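PDB 4KHB: uncharacterized protein POB3N from Chaetomium thermophilum var. thermophilum, which forms a heterodimer with a domain of SPT16 and, as the N-terminal part of POB3, probably serves the FACT histone chaperone that reorganizes nucleosomes. Local coordinates for residues I13-S18 / I73-F78; I7-H12 / K23-E28. All blocks are in the same frame, centred on the assembly; numbering follows the deposited sequence.

Contact 1 (I13-S18 / I73-F78)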
loop_
_atom_site.group_PDB
_atom_site.type_symbol
_atom_site.label_atom_id
_atom_site.label_comp_id
_atom_site.label_asym_id
_atom_site.label_seq_id
_atom_site.Cartn_x
_atom_site.Cartn_y
_atom_site.Cartn_z
ATOM N N ILE H 13 1.234 7.108 -17.938
ATOM C CA ILE H 13 0.989 7.313 -16.516
ATOM C C ILE H 13 -0.353 6.705 -16.101
ATOM O O ILE H 13 -1.355 6.863 -16.803
ATOM C CB ILE H 13 1.016 8.815 -16.159
ATOM C CG1 ILE H 13 2.335 9.451 -16.616
ATOM C CG2 ILE H 13 0.789 9.021 -14.666
ATOM C CD1 ILE H 13 3.575 8.807 -16.014
ATOM N N TYR H 14 -0.369 6.009 -14.967
ATOM C CA TYR H 14 -1.599 5.423 -14.444
ATOM C C TYR H 14 -2.191 6.326 -13.365
ATOM O O TYR H 14 -1.479 6.779 -12.463
ATOM C CB TYR H 14 -1.339 4.025 -13.873
ATOM C CG TYR H 14 -0.747 3.034 -14.851
ATOM C CD1 TYR H 14 0.628 2.940 -15.032
ATOM C CD2 TYR H 14 -1.564 2.180 -15.579
ATOM C CE1 TYR H 14 1.171 2.028 -15.918
ATOM C CE2 TYR H 14 -1.030 1.265 -16.465
ATOM C CZ TYR H 14 0.335 1.195 -16.631
ATOM O OH TYR H 14 0.869 0.285 -17.515
ATOM N N LEU H 15 -3.491 6.591 -13.463
ATOM C CA LEU H 15 -4.166 7.440 -12.489
ATOM C C LEU H 15 -4.990 6.585 -11.528
ATOM O O LEU H 15 -5.913 5.882 -11.948
ATOM C CB LEU H 15 -5.037 8.483 -13.209
ATOM C CG LEU H 15 -5.969 9.449 -12.464
ATOM C CD1 LEU H 15 -7.371 8.874 -12.319
ATOM C CD2 LEU H 15 -5.408 9.845 -11.103
ATOM N N ASP H 16 -4.657 6.677 -10.240
ATOM C CA ASP H 16 -5.358 5.953 -9.174
ATOM C C ASP H 16 -5.540 4.458 -9.447
ATOM O O ASP H 16 -6.656 3.937 -9.399
ATOM C CB ASP H 16 -6.703 6.620 -8.856
ATOM C CG ASP H 16 -6.541 7.910 -8.068
ATOM O OD1 ASP H 16 -5.501 8.068 -7.389
ATOM O OD2 ASP H 16 -7.448 8.766 -8.130
ATOM N N LEU H 17 -4.430 3.788 -9.750
ATOM C CA LEU H 17 -4.412 2.348 -10.018
ATOM C C LEU H 17 -5.243 1.994 -11.241
ATOM O O LEU H 17 -5.859 0.928 -11.296
ATOM C CB LEU H 17 -4.860 1.526 -8.799
ATOM C CG LEU H 17 -4.220 1.867 -7.452
ATOM C CD1 LEU H 17 -4.483 0.776 -6.423
ATOM C CD2 LEU H 17 -2.740 2.110 -7.612
ATOM N N SER H 18 -5.258 2.895 -12.218
ATOM C CA SER H 18 -5.941 2.623 -13.471
ATOM C C SER H 18 -5.297 1.419 -14.139
ATOM O O SER H 18 -4.081 1.231 -14.077
ATOM C CB SER H 18 -5.888 3.840 -14.398
ATOM O OG SER H 18 -4.562 4.120 -14.806
ATOM N N ILE H 73 -4.400 11.787 -4.809
ATOM C CA ILE H 73 -4.372 11.441 -6.227
ATOM C C ILE H 73 -3.051 10.735 -6.509
ATOM O O ILE H 73 -1.977 11.301 -6.292
ATOM C CB ILE H 73 -4.491 12.692 -7.120
ATOM C CG1 ILE H 73 -5.787 13.441 -6.807
ATOM C CG2 ILE H 73 -4.461 12.300 -8.596
ATOM C CD1 ILE H 73 -7.042 12.620 -7.059
ATOM N N GLN H 74 -3.134 9.494 -6.981
ATOM C CA GLN H 74 -1.942 8.696 -7.241
ATOM C C GLN H 74 -1.613 8.588 -8.727
ATOM O O GLN H 74 -2.403 8.065 -9.517
ATOM C CB GLN H 74 -2.097 7.302 -6.620
ATOM C CG GLN H 74 -1.998 7.286 -5.099
ATOM C CD GLN H 74 -2.451 5.973 -4.494
ATOM O OE1 GLN H 74 -3.552 5.870 -3.951
ATOM N NE2 GLN H 74 -1.606 4.954 -4.598
ATOM N N LEU H 75 -0.439 9.096 -9.093
ATOM C CA LEU H 75 0.065 8.992 -10.455
ATOM C C LEU H 75 1.392 8.235 -10.477
ATOM O O LEU H 75 2.427 8.791 -10.087
ATOM C CB LEU H 75 0.267 10.393 -11.039
ATOM C CG LEU H 75 -0.935 11.338 -11.070
ATOM C CD1 LEU H 75 -0.474 12.778 -11.211
ATOM C CD2 LEU H 75 -1.874 10.979 -12.201
ATOM N N ASP H 76 1.376 6.980 -10.925
ATOM C CA ASP H 76 2.623 6.221 -11.037
ATOM C C ASP H 76 2.901 5.828 -12.490
ATOM O O ASP H 76 1.998 5.827 -13.330
ATOM C CB ASP H 76 2.660 5.005 -10.093
ATOM C CG ASP H 76 1.583 3.980 -10.392
ATOM O OD1 ASP H 76 0.725 4.232 -11.264
ATOM O OD2 ASP H 76 1.596 2.909 -9.747
ATOM N N GLY H 77 4.156 5.490 -12.773
ATOM C CA GLY H 77 4.582 5.153 -14.119
ATOM C C GLY H 77 5.624 6.138 -14.610
ATOM O O GLY H 77 6.099 6.047 -15.744
ATOM N N PHE H 78 5.995 7.078 -13.747
ATOM C CA PHE H 78 7.043 8.031 -14.081
ATOM C C PHE H 78 8.397 7.333 -14.091
ATOM O O PHE H 78 8.583 6.302 -13.439
ATOM C CB PHE H 78 7.071 9.186 -13.079
ATOM C CG PHE H 78 5.868 10.082 -13.144
ATOM C CD1 PHE H 78 5.798 11.106 -14.080
ATOM C CD2 PHE H 78 4.823 9.923 -12.246
ATOM C CE1 PHE H 78 4.695 11.942 -14.136
ATOM C CE2 PHE H 78 3.717 10.757 -12.293
ATOM C CZ PHE H 78 3.652 11.767 -13.239
#
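Y14 and D76 form a hydrogen-bonded antiparallel pair, L15 and L75 the non-hydrogen-bonded pair next to it, and the axes of strands 13-15 and 73-78 run 4.7 Å apart at 161°. The Y14 N-H points almost straight at D76 O, 2.9 Å away; the return bond from D76 N to Y14 O is longer and more bent. Beyond L15 the first chain turns off into a loop, and the ladder is finished by a side chain: D16 N still gives its hydrogen to Q74 O at 2.7 Å, but Q74 N is taken by D16 OD1 at 2.8 Å, on the syn side of the carboxylate though 29° out of its plane. D16 thus grips Q74 with backbone and side chain together. With CG anti to the carbonyl carbon (chi1 -75°), the carboxylate turns toward the neighbouring strand and OD1 meets the Q74 N-H. K170 bridges OD1 of D16 and OE1 of Q74, and NE2 of Q74 bonds both E62 OE2 and M41 O of the SPT16D chain.

On the apolar face, L15 CD2 sits against I73 CG2 at 3.6 Å and also touches the CD2 methyl of L75. I13 sends CD1 over the F78 ring, a CH-pi contact 3.7 Å from the centroid and nearly on the ring normal, while its CG2 lies against L75 CB. On the other face, OD1 of D76 comes up to Y14 CB, the carboxylate plane steeply inclined to the tyrosine ring.

G77 and F78 both pair with Y61, a G1 beta bulge. Strand 13-15 is an outermost strand of its sheet within this chain; strand 72-78 lies between it and strand 61-66, and L15 touches W33 of strand 30-35 in the other sheet.

Contact 2 (I7-H12 / K23-E28)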
loop_
_atom_site.group_PDB
_atom_site.type_symbol
_atom_site.label_atom_id
_atom_site.label_comp_id
_atom_site.label_asym_id
_atom_site.label_seq_id
_atom_site.Cartn_x
_atom_site.Cartn_y
_atom_site.Cartn_z
ATOM N N ILE H 7 2.992 23.913 -21.197
ATOM C CA ILE H 7 2.558 22.572 -20.825
ATOM C C ILE H 7 3.740 21.652 -20.542
ATOM O O ILE H 7 4.711 21.630 -21.300
ATOM C CB ILE H 7 1.708 21.933 -21.960
ATOM C CG1 ILE H 7 0.241 22.355 -21.864
ATOM C CG2 ILE H 7 1.755 20.417 -21.891
ATOM C CD1 ILE H 7 -0.091 23.226 -20.680
ATOM N N GLU H 8 3.667 20.915 -19.439
ATOM C CA GLU H 8 4.584 19.809 -19.205
ATOM C C GLU H 8 3.819 18.499 -19.295
ATOM O O GLU H 8 2.880 18.263 -18.531
ATOM C CB GLU H 8 5.262 19.926 -17.842
ATOM C CG GLU H 8 6.307 21.023 -17.749
ATOM C CD GLU H 8 7.565 20.676 -18.519
ATOM O OE1 GLU H 8 7.768 19.479 -18.816
ATOM O OE2 GLU H 8 8.358 21.592 -18.815
ATOM N N SER H 9 4.218 17.650 -20.234
ATOM C CA SER H 9 3.471 16.431 -20.503
ATOM C C SER H 9 4.303 15.207 -20.156
ATOM O O SER H 9 5.528 15.213 -20.299
ATOM C CB SER H 9 3.029 16.387 -21.967
ATOM O OG SER H 9 2.257 15.231 -22.228
ATOM N N PHE H 10 3.629 14.153 -19.709
ATOM C CA PHE H 10 4.295 12.919 -19.324
ATOM C C PHE H 10 3.460 11.752 -19.829
ATOM O O PHE H 10 2.240 11.729 -19.645
ATOM C CB PHE H 10 4.459 12.844 -17.805
ATOM C CG PHE H 10 5.371 13.896 -17.237
ATOM C CD1 PHE H 10 4.881 15.144 -16.873
ATOM C CD2 PHE H 10 6.724 13.636 -17.075
ATOM C CE1 PHE H 10 5.728 16.112 -16.349
ATOM C CE2 PHE H 10 7.573 14.595 -16.553
ATOM C CZ PHE H 10 7.076 15.835 -16.189
ATOM N N ASP H 11 4.112 10.788 -20.470
ATOM C CA ASP H 11 3.392 9.686 -21.094
ATOM C C ASP H 11 3.419 8.413 -20.256
ATOM O O ASP H 11 4.279 8.249 -19.389
ATOM C CB ASP H 11 3.960 9.415 -22.489
ATOM C CG ASP H 11 3.179 10.123 -23.580
ATOM O OD1 ASP H 11 1.930 10.086 -23.535
ATOM O OD2 ASP H 11 3.810 10.717 -24.477
ATOM N N HIS H 12 2.462 7.525 -20.524
ATOM C CA HIS H 12 2.393 6.213 -19.880
ATOM C C HIS H 12 2.206 6.307 -18.366
ATOM O O HIS H 12 2.922 5.657 -17.602
ATOM C CB HIS H 12 3.621 5.361 -20.221
ATOM C CG HIS H 12 3.375 3.888 -20.128
ATOM N ND1 HIS H 12 2.421 3.243 -20.885
ATOM C CD2 HIS H 12 3.953 2.935 -19.360
ATOM C CE1 HIS H 12 2.422 1.955 -20.588
ATOM N NE2 HIS H 12 3.344 1.742 -19.666
ATOM N N LYS H 23 -2.185 9.988 -20.659
ATOM C CA LYS H 23 -1.295 11.132 -20.805
ATOM C C LYS H 23 -1.514 12.136 -19.678
ATOM O O LYS H 23 -2.647 12.539 -19.402
ATOM C CB LYS H 23 -1.520 11.789 -22.167
ATOM C CG LYS H 23 -0.486 12.833 -22.558
ATOM C CD LYS H 23 -0.740 13.304 -23.983
ATOM C CE LYS H 23 0.427 14.100 -24.533
ATOM N NZ LYS H 23 0.116 14.698 -25.861
ATOM N N CYS H 24 -0.426 12.531 -19.026
ATOM C CA CYS H 24 -0.501 13.467 -17.910
ATOM C C CYS H 24 0.072 14.831 -18.280
ATOM O O CYS H 24 1.251 14.943 -18.617
ATOM C CB CYS H 24 0.244 12.901 -16.700
ATOM S SG CYS H 24 -0.021 13.810 -15.161
ATOM N N ARG H 25 -0.764 15.862 -18.224
ATOM C CA ARG H 25 -0.346 17.217 -18.577
ATOM C C ARG H 25 -0.412 18.174 -17.402
ATOM O O ARG H 25 -1.435 18.266 -16.723
ATOM C CB ARG H 25 -1.177 17.759 -19.742
ATOM C CG ARG H 25 -0.705 17.231 -21.085
ATOM C CD ARG H 25 -1.815 16.842 -22.037
ATOM N NE ARG H 25 -1.447 17.166 -23.413
ATOM C CZ ARG H 25 -2.075 16.707 -24.491
ATOM N NH1 ARG H 25 -3.090 15.865 -24.361
ATOM N NH2 ARG H 25 -1.667 17.064 -25.699
ATOM N N PHE H 26 0.709 18.841 -17.134
ATOM C CA PHE H 26 0.767 19.844 -16.081
ATOM C C PHE H 26 0.738 21.263 -16.671
ATOM O O PHE H 26 1.435 21.554 -17.651
ATOM C CB PHE H 26 2.012 19.634 -15.223
ATOM C CG PHE H 26 1.976 18.368 -14.411
ATOM C CD1 PHE H 26 1.372 18.347 -13.163
ATOM C CD2 PHE H 26 2.552 17.200 -14.893
ATOM C CE1 PHE H 26 1.337 17.186 -12.409
ATOM C CE2 PHE H 26 2.524 16.034 -14.146
ATOM C CZ PHE H 26 1.916 16.026 -12.902
ATOM N N ALA H 27 -0.085 22.128 -16.079
ATOM C CA ALA H 27 -0.160 23.543 -16.451
ATOM C C ALA H 27 -0.223 24.394 -15.193
ATOM O O ALA H 27 -0.364 23.865 -14.090
ATOM C CB ALA H 27 -1.367 23.819 -17.328
ATOM N N GLU H 28 -0.124 25.708 -15.365
ATOM C CA GLU H 28 -0.211 26.651 -14.252
ATOM C C GLU H 28 -1.490 26.533 -13.417
ATOM O O GLU H 28 -1.461 26.746 -12.205
ATOM C CB GLU H 28 -0.042 28.089 -14.757
ATOM C CG GLU H 28 1.267 28.745 -14.333
ATOM C CD GLU H 28 1.465 30.123 -14.936
ATOM O OE1 GLU H 28 0.573 30.585 -15.676
ATOM O OE2 GLU H 28 2.513 30.747 -14.667
#
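F10 and F26 meet on the inner face of a two-stranded antiparallel ladder, where E8–F26 and F10–C24 are the hydrogen-bonded pairs. From the F10 backbone, whose N-H reaches C24 O at 2.7 Å, CB passes 3.9 Å from that same C24 O. CG stands beside the backbone N (chi1 -65°), and the ring swings toward F26: CD1 and CE1 both lie 3.7 Å from F26 CD2, CD1 in the plane of the F26 ring at its edge. The planes are nearly perpendicular, 81° apart. CZ, the tip, leads away from F26. R85 makes a cation-pi contact with the F10 ring, L86 and I89 of the same helix pack on it, and F78 meets it edge-to-face.

This is the PH-like arrangement, in which strands 8-11 and 22-27 open a four-stranded antiparallel sheet and helix 83-92 lies against the side carrying E8, F10 and F26. E8 CB rests near F26 CB, but its chain bends at chi2 and its OE1 goes to R85 in a salt bridge.

The opposite face, with S9 and R25, is polar. S9 OG touches K23 CE at 3.2 Å, alongside an extended lysine chain, and the aliphatic CG of R25 packs on S9 CB. D11 OD1 approaches K23 CG, although the lysine NZ stays 5.5 Å away. At the far end of the ladder I7 CD1 meets A27 CB at 3.6 Å.

Overall arrangement
Both contacts are antiparallel strand pairings in the N-terminal PH-like domain, but they belong to different sheets. The chain turns a corner at H12, so strand 8-11 borders one sheet and strand 13-15 the other. Contact 1 is largely buried, about 9 Å from the centre of the chain at its own centre, whereas contact 2 lies about 18 Å out and is only partly buried. Their centres are about 13 Å apart, and they join through the interior: F78 CE1 packs 3.7 Å from F10 CG, and C24 meets I13 and L75. Contact 1 has its charged end near K170 and SPT16D; contact 2 turns aromatics and E8 to helix 83-92, K23 and R25 to the other face.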